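Local coordinates for protein glycerate 2-kinase (Pyrococcus horikoshii, PDB 1X3L) that catalyses the ATP-dependent phosphorylation of D-glycerate to 2-phosphoglycerate, with magnesium as cofactor, and also accepts other nucleotides or pyrophosphate as phosphate donor, at residues C272-I275 against A276-A279; E294-A297 against K298-G301; A408-V412 against G413-F417. All coordinates share one frame; numbering follows the deposited sequence.

Contact 1. Residues C272-I275 against A276-A279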
loop_
_atom_site.group_PDB
_atom_site.type_symbol
_atom_site.label_atom_id
_atom_site.label_comp_id
_atom_site.label_asym_id
_atom_site.label_seq_id
_atom_site.Cartn_x
_atom_site.Cartn_y
_atom_site.Cartn_z
ATOM N N CYS A 272 3.926 -1.042 11.544
ATOM C CA CYS A 272 3.744 -1.815 12.774
ATOM C C CYS A 272 5.041 -1.813 13.589
ATOM O O CYS A 272 5.016 -1.796 14.820
ATOM C CB CYS A 272 3.342 -3.258 12.450
ATOM S SG CYS A 272 1.638 -3.451 11.814
ATOM N N GLU A 273 6.174 -1.826 12.894
ATOM C CA GLU A 273 7.464 -1.823 13.565
ATOM C C GLU A 273 7.692 -0.456 14.207
ATOM O O GLU A 273 8.252 -0.363 15.302
ATOM C CB GLU A 273 8.579 -2.166 12.570
ATOM C CG GLU A 273 8.416 -3.565 11.978
ATOM C CD GLU A 273 9.434 -3.889 10.893
ATOM O OE1 GLU A 273 9.951 -2.952 10.251
ATOM O OE2 GLU A 273 9.700 -5.090 10.669
ATOM N N ALA A 274 7.238 0.598 13.534
ATOM C CA ALA A 274 7.370 1.947 14.071
ATOM C C ALA A 274 6.572 2.037 15.370
ATOM O O ALA A 274 6.985 2.710 16.316
ATOM C CB ALA A 274 6.858 2.977 13.063
ATOM N N ILE A 275 5.428 1.356 15.411
ATOM C CA ILE A 275 4.577 1.339 16.604
ATOM C C ILE A 275 5.262 0.590 17.746
ATOM O O ILE A 275 5.326 1.079 18.878
ATOM C CB ILE A 275 3.220 0.636 16.330
ATOM C CG1 ILE A 275 2.348 1.497 15.411
ATOM C CG2 ILE A 275 2.491 0.377 17.640
ATOM C CD1 ILE A 275 1.056 0.794 14.965
ATOM N N ALA A 276 5.763 -0.605 17.441
ATOM C CA ALA A 276 6.428 -1.445 18.435
ATOM C C ALA A 276 7.674 -0.773 19.010
ATOM O O ALA A 276 7.969 -0.905 20.195
ATOM C CB ALA A 276 6.802 -2.793 17.812
ATOM N N ARG A 277 8.395 -0.057 18.157
ATOM C CA ARG A 277 9.607 0.644 18.560
ATOM C C ARG A 277 9.283 1.765 19.552
ATOM O O ARG A 277 9.944 1.906 20.581
ATOM C CB ARG A 277 10.300 1.209 17.316
ATOM C CG ARG A 277 11.630 1.905 17.570
ATOM C CD ARG A 277 12.276 2.364 16.248
ATOM N NE ARG A 277 12.640 1.232 15.392
ATOM C CZ ARG A 277 12.001 0.875 14.276
ATOM N NH1 ARG A 277 10.947 1.560 13.843
ATOM N NH2 ARG A 277 12.417 -0.185 13.593
ATOM N N GLU A 278 8.262 2.560 19.247
ATOM C CA GLU A 278 7.869 3.657 20.128
ATOM C C GLU A 278 7.295 3.084 21.427
ATOM O O GLU A 278 7.567 3.596 22.513
ATOM C CB GLU A 278 6.837 4.548 19.426
ATOM C CG GLU A 278 6.364 5.759 20.217
ATOM C CD GLU A 278 7.503 6.640 20.700
ATOM O OE1 GLU A 278 8.530 6.733 20.000
ATOM O OE2 GLU A 278 7.364 7.253 21.778
ATOM N N ALA A 279 6.516 2.012 21.311
ATOM C CA ALA A 279 5.927 1.376 22.481
ATOM C C ALA A 279 7.032 0.963 23.454
ATOM O O ALA A 279 6.922 1.179 24.659
ATOM C CB ALA A 279 5.115 0.158 22.070
#
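Arg-277 folds its side chain back over the preceding turn of helix, across Glu-273 and Ala-274. Its CB sits 3.3 Å from the carbonyl oxygen of Glu-273, the same oxygen that takes the backbone N-H of Arg-277 at 2.9 Å. CG stands anti to the backbone N (chi1 -177°) and leads the chain on to CD, and the bend comes at chi3 (-65°), turning the guanidinium back toward the N-terminal side of the helix. Its NH1 then comes 3.6 Å from CA of Ala-274, while Glu-273 O lies over one face of the group. NH2 ends near the CB of Glu-273, 5.0 Å from Glu-273 OE1, too far for a salt bridge, though the opposite charges probably still attract weakly. These residues belong to helix 268-281, whose regular i to i+4 bonds run on through Ala-276, Glu-278 and Ala-279; the helix lies against the mixed sheet, with Cys-272 and Ile-275 reaching Val-325 and Ile-428, and Ala-276 and Ala-279 resting on Ala-286. Helix 6-20 packs alongside, touching Ala-274 and Ile-275. Glu-278, its CB 3.6 Å from Ala-274 O, bends at chi2 (54°) and carries OE2 away to a salt bridge with Arg-12 of that helix.

Contact 2. Residues E294-A297 against K298-G301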
loop_
_atom_site.group_PDB
_atom_site.type_symbol
_atom_site.label_atom_id
_atom_site.label_comp_id
_atom_site.label_asym_id
_atom_site.label_seq_id
_atom_site.Cartn_x
_atom_site.Cartn_y
_atom_site.Cartn_z
ATOM N N GLU A 294 -6.784 -10.785 7.960
ATOM C CA GLU A 294 -7.847 -10.681 6.970
ATOM C C GLU A 294 -9.067 -11.385 7.550
ATOM O O GLU A 294 -8.927 -12.251 8.410
ATOM C CB GLU A 294 -7.415 -11.340 5.653
ATOM C CG GLU A 294 -6.287 -10.594 4.944
ATOM C CD GLU A 294 -5.783 -11.314 3.700
ATOM O OE1 GLU A 294 -5.242 -12.436 3.830
ATOM O OE2 GLU A 294 -5.927 -10.752 2.593
ATOM N N GLY A 295 -10.257 -11.020 7.085
ATOM C CA GLY A 295 -11.464 -11.641 7.605
ATOM C C GLY A 295 -12.494 -10.615 8.052
ATOM O O GLY A 295 -12.316 -9.416 7.846
ATOM N N GLU A 296 -13.568 -11.092 8.671
ATOM C CA GLU A 296 -14.653 -10.231 9.135
ATOM C C GLU A 296 -14.234 -9.327 10.296
ATOM O O GLU A 296 -13.735 -9.795 11.325
ATOM C CB GLU A 296 -15.853 -11.093 9.554
ATOM C CG GLU A 296 -17.180 -10.339 9.679
ATOM C CD GLU A 296 -17.647 -9.745 8.353
ATOM O OE1 GLU A 296 -17.314 -10.313 7.291
ATOM O OE2 GLU A 296 -18.358 -8.721 8.371
ATOM N N ALA A 297 -14.450 -8.028 10.116
ATOM C CA ALA A 297 -14.105 -7.026 11.120
ATOM C C ALA A 297 -14.655 -7.321 12.511
ATOM O O ALA A 297 -13.903 -7.348 13.485
ATOM C CB ALA A 297 -14.583 -5.648 10.658
ATOM N N LYS A 298 -15.966 -7.526 12.602
ATOM C CA LYS A 298 -16.620 -7.802 13.882
ATOM C C LYS A 298 -15.912 -8.913 14.657
ATOM O O LYS A 298 -15.654 -8.799 15.860
ATOM C CB LYS A 298 -18.081 -8.203 13.644
ATOM C CG LYS A 298 -18.784 -8.775 14.867
ATOM C CD LYS A 298 -20.117 -9.408 14.481
ATOM C CE LYS A 298 -20.732 -10.189 15.636
ATOM N NZ LYS A 298 -21.118 -9.322 16.786
ATOM N N ASP A 299 -15.596 -9.986 13.949
ATOM C CA ASP A 299 -14.928 -11.131 14.541
ATOM C C ASP A 299 -13.472 -10.838 14.911
ATOM O O ASP A 299 -12.968 -11.354 15.911
ATOM C CB ASP A 299 -15.071 -12.310 13.581
ATOM C CG ASP A 299 -16.542 -12.665 13.349
ATOM O OD1 ASP A 299 -17.168 -13.208 14.284
ATOM O OD2 ASP A 299 -17.081 -12.376 12.259
ATOM N N ALA A 300 -12.800 -10.000 14.126
ATOM C CA ALA A 300 -11.422 -9.641 14.453
ATOM C C ALA A 300 -11.445 -8.928 15.808
ATOM O O ALA A 300 -10.558 -9.116 16.640
ATOM C CB ALA A 300 -10.834 -8.728 13.378
ATOM N N GLY A 301 -12.484 -8.123 16.034
ATOM C CA GLY A 301 -12.606 -7.411 17.297
ATOM C C GLY A 301 -12.844 -8.357 18.469
ATOM O O GLY A 301 -12.348 -8.141 19.579
HETATM O O HOH W 1 -17.767 -7.081 10.422
#
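Glu-296 and Asp-299 meet on the first turn of helix 297-314, where OD2 of the aspartate lies 3.2 Å from CB of Glu-296. Asp-299 OD2 is also 3.3 Å from Glu-296 CG, so the carboxylate of Asp-299 rests against the methylene part of the glutamate, not against its acid group. The two carboxylate planes are turned 74° apart, and their nearest charged oxygens, Glu-296 OE1 and Asp-299 OD2, are held 5.4 Å from each other. Glu-296 sends CG anti to its own N and then bends at chi2 (63°), which swings its acid group off to another side; Asp-299 has CG beside the backbone N (chi1 -61°), which tips it back toward the start of the helix. Acidic groups at this end would probably interact favourably with the helix dipole.

The bend at chi2 places OE2 within reach of a water, which donates to Glu-296 OE2 at 2.7 Å and accepts from the backbone N of Lys-298 at 2.9 Å, while OE1 is bonded to the hydroxyl of Thr-333. With both oxygens engaged, the carboxylate is probably restrained from turning. Lys-298 keeps its chain extended until chi4 and leads its amine away, its side chain touching Glu-346. Ala-297 faces helix 343-351 through Pro-343, Glu-346 and Ile-347. Behind these side chains the helical bonds begin, Ala-300 N to Glu-296 O and Gly-301 N to Ala-297 O, each 3.0 Å. Glu-296 occupies the N-cap position of helix 297-314, and its carboxylate reaches the first-turn N-H of Lys-298 only through a water, a water-mediated N-cap.

Contact 3. Residues A408-V412 against G413-F417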
loop_
_atom_site.group_PDB
_atom_site.type_symbol
_atom_site.label_atom_id
_atom_site.label_comp_id
_atom_site.label_asym_id
_atom_site.label_seq_id
_atom_site.Cartn_x
_atom_site.Cartn_y
_atom_site.Cartn_z
ATOM N N ALA A 408 -22.775 4.546 16.996
ATOM C CA ALA A 408 -22.556 4.170 18.390
ATOM C C ALA A 408 -21.273 4.803 18.908
ATOM O O ALA A 408 -21.270 5.441 19.960
ATOM C CB ALA A 408 -22.485 2.647 18.531
ATOM N N LEU A 409 -20.187 4.619 18.162
ATOM C CA LEU A 409 -18.895 5.172 18.552
ATOM C C LEU A 409 -18.952 6.691 18.668
ATOM O O LEU A 409 -18.298 7.277 19.528
ATOM C CB LEU A 409 -17.819 4.779 17.537
ATOM C CG LEU A 409 -17.456 3.287 17.462
ATOM C CD1 LEU A 409 -16.450 3.066 16.339
ATOM C CD2 LEU A 409 -16.877 2.822 18.805
ATOM N N LYS A 410 -19.743 7.314 17.800
ATOM C CA LYS A 410 -19.890 8.765 17.786
ATOM C C LYS A 410 -20.398 9.338 19.110
ATOM O O LYS A 410 -20.051 10.458 19.480
ATOM C CB LYS A 410 -20.847 9.185 16.660
ATOM C CG LYS A 410 -21.045 10.693 16.535
ATOM C CD LYS A 410 -21.907 11.066 15.326
ATOM C CE LYS A 410 -23.374 10.721 15.542
ATOM N NZ LYS A 410 -24.199 11.009 14.330
ATOM N N LYS A 411 -21.206 8.563 19.824
ATOM C CA LYS A 411 -21.795 9.021 21.080
ATOM C C LYS A 411 -20.947 8.840 22.329
ATOM O O LYS A 411 -21.246 9.421 23.371
ATOM C CB LYS A 411 -23.144 8.332 21.288
ATOM C CG LYS A 411 -24.113 8.541 20.136
ATOM C CD LYS A 411 -25.446 7.895 20.423
ATOM C CE LYS A 411 -26.425 8.130 19.289
ATOM N NZ LYS A 411 -27.735 7.471 19.573
ATOM N N VAL A 412 -19.891 8.044 22.235
ATOM C CA VAL A 412 -19.036 7.807 23.388
ATOM C C VAL A 412 -17.578 8.193 23.135
ATOM O O VAL A 412 -16.668 7.691 23.795
ATOM C CB VAL A 412 -19.113 6.330 23.827
ATOM C CG1 VAL A 412 -20.523 6.015 24.341
ATOM C CG2 VAL A 412 -18.772 5.421 22.662
ATOM N N GLY A 413 -17.369 9.091 22.177
ATOM C CA GLY A 413 -16.028 9.545 21.849
ATOM C C GLY A 413 -15.136 8.450 21.301
ATOM O O GLY A 413 -13.919 8.497 21.472
ATOM N N GLY A 414 -15.739 7.484 20.617
ATOM C CA GLY A 414 -14.985 6.364 20.080
ATOM C C GLY A 414 -14.542 6.441 18.634
ATOM O O GLY A 414 -13.943 5.496 18.126
ATOM N N LEU A 415 -14.832 7.547 17.959
ATOM C CA LEU A 415 -14.418 7.691 16.572
ATOM C C LEU A 415 -13.018 8.276 16.490
ATOM O O LEU A 415 -12.640 9.127 17.291
ATOM C CB LEU A 415 -15.381 8.596 15.800
ATOM C CG LEU A 415 -16.767 8.019 15.502
ATOM C CD1 LEU A 415 -17.551 9.010 14.651
ATOM C CD2 LEU A 415 -16.616 6.690 14.754
ATOM N N LEU A 416 -12.250 7.803 15.517
ATOM C CA LEU A 416 -10.903 8.304 15.303
ATOM C C LEU A 416 -10.881 8.994 13.945
ATOM O O LEU A 416 -11.114 8.356 12.918
ATOM C CB LEU A 416 -9.887 7.160 15.307
ATOM C CG LEU A 416 -8.437 7.637 15.159
ATOM C CD1 LEU A 416 -8.042 8.425 16.406
ATOM C CD2 LEU A 416 -7.508 6.460 14.966
ATOM N N PHE A 417 -10.625 10.299 13.951
ATOM C CA PHE A 417 -10.552 11.092 12.726
ATOM C C PHE A 417 -9.123 11.556 12.518
ATOM O O PHE A 417 -8.576 12.266 13.356
ATOM C CB PHE A 417 -11.435 12.334 12.830
ATOM C CG PHE A 417 -12.898 12.054 12.734
ATOM C CD1 PHE A 417 -13.540 12.067 11.502
ATOM C CD2 PHE A 417 -13.642 11.792 13.878
ATOM C CE1 PHE A 417 -14.908 11.828 11.407
ATOM C CE2 PHE A 417 -15.009 11.552 13.797
ATOM C CZ PHE A 417 -15.644 11.569 12.556
HETATM O O HOH W 2 -16.671 9.932 18.792
HETATM O O HOH W 3 -18.895 11.578 21.634
#
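Leu-409 and Gly-414 join the end of helix 405-411 to strand 415-416 in a Schellman-like C-cap, with the characteristic six-to-one bond from Gly-414 N to Leu-409 O but a water in place of the usual five-to-two bond. The strand lies at an edge of the mixed sheet.

Gly-413 turns the chain with a positive phi (64°), where a side chain would run into the carbonyl oxygen of Val-412. Gly-413 N bonds weakly, at 3.0 Å, to a water that donates to Lys-410 O at 2.7 Å. Gly-414 follows, its N 2.8 Å from Leu-409 O; Val-412 N reaches the same oxygen at 3.2 Å from the opposite face of the carbonyl plane, so two backbone donors, and a water besides, hold it. Gly-414 packs closely on Leu-409, where a CB would come too near Leu-409 CD2, and its backbone bonds to Ile-380.

Leu-415 lays its side chain across the last helical turn, CG beside the backbone N (chi1 -71°), and the branches divide the work. CD2 presses on Leu-409 CB at 3.6 Å, the two leucines crossing at a slant, whereas CD1 lies 3.9 Å from Lys-410 CB. Beyond CB the lysine leads away and bends at chi3, sending NZ to a salt bridge with Glu-407. Replacing Leu-415 by an alanine would probably open a gap against Leu-409 and leave Lys-410 CB without its apolar neighbour. Leu-416 bonds through its backbone to Ala-377 and Gly-378. The backbone of Leu-415 is tied in too, its N donating at 3.1 Å to a second water, which itself donates to Leu-409 O at 3.2 Å.

How the contacts relate
Contact 1 is the buried one, a helix packed on the mixed sheet and beside helix 6-20, whereas contacts 2 and 3 are only partly buried and lie at helix ends. Contact 1 sets alanines, Cys-272 and Ile-275 against strands and helix, with Glu-273 and Arg-277 on the outer side and Glu-278 buried and salt-bridged to Arg-12; contact 2 works by carboxylates and a water at a helix start, contact 3 by glycines, waters and leucines at a helix finish. Contacts 2 and 3, centres about 19 Å apart, both rest on helix 343-351. Contacts 1 and 3 share the sheet: helix 268-281 packs on strands 285-290, 322-328 and 427-435 at one end, while strand 415-416 forms the opposite edge.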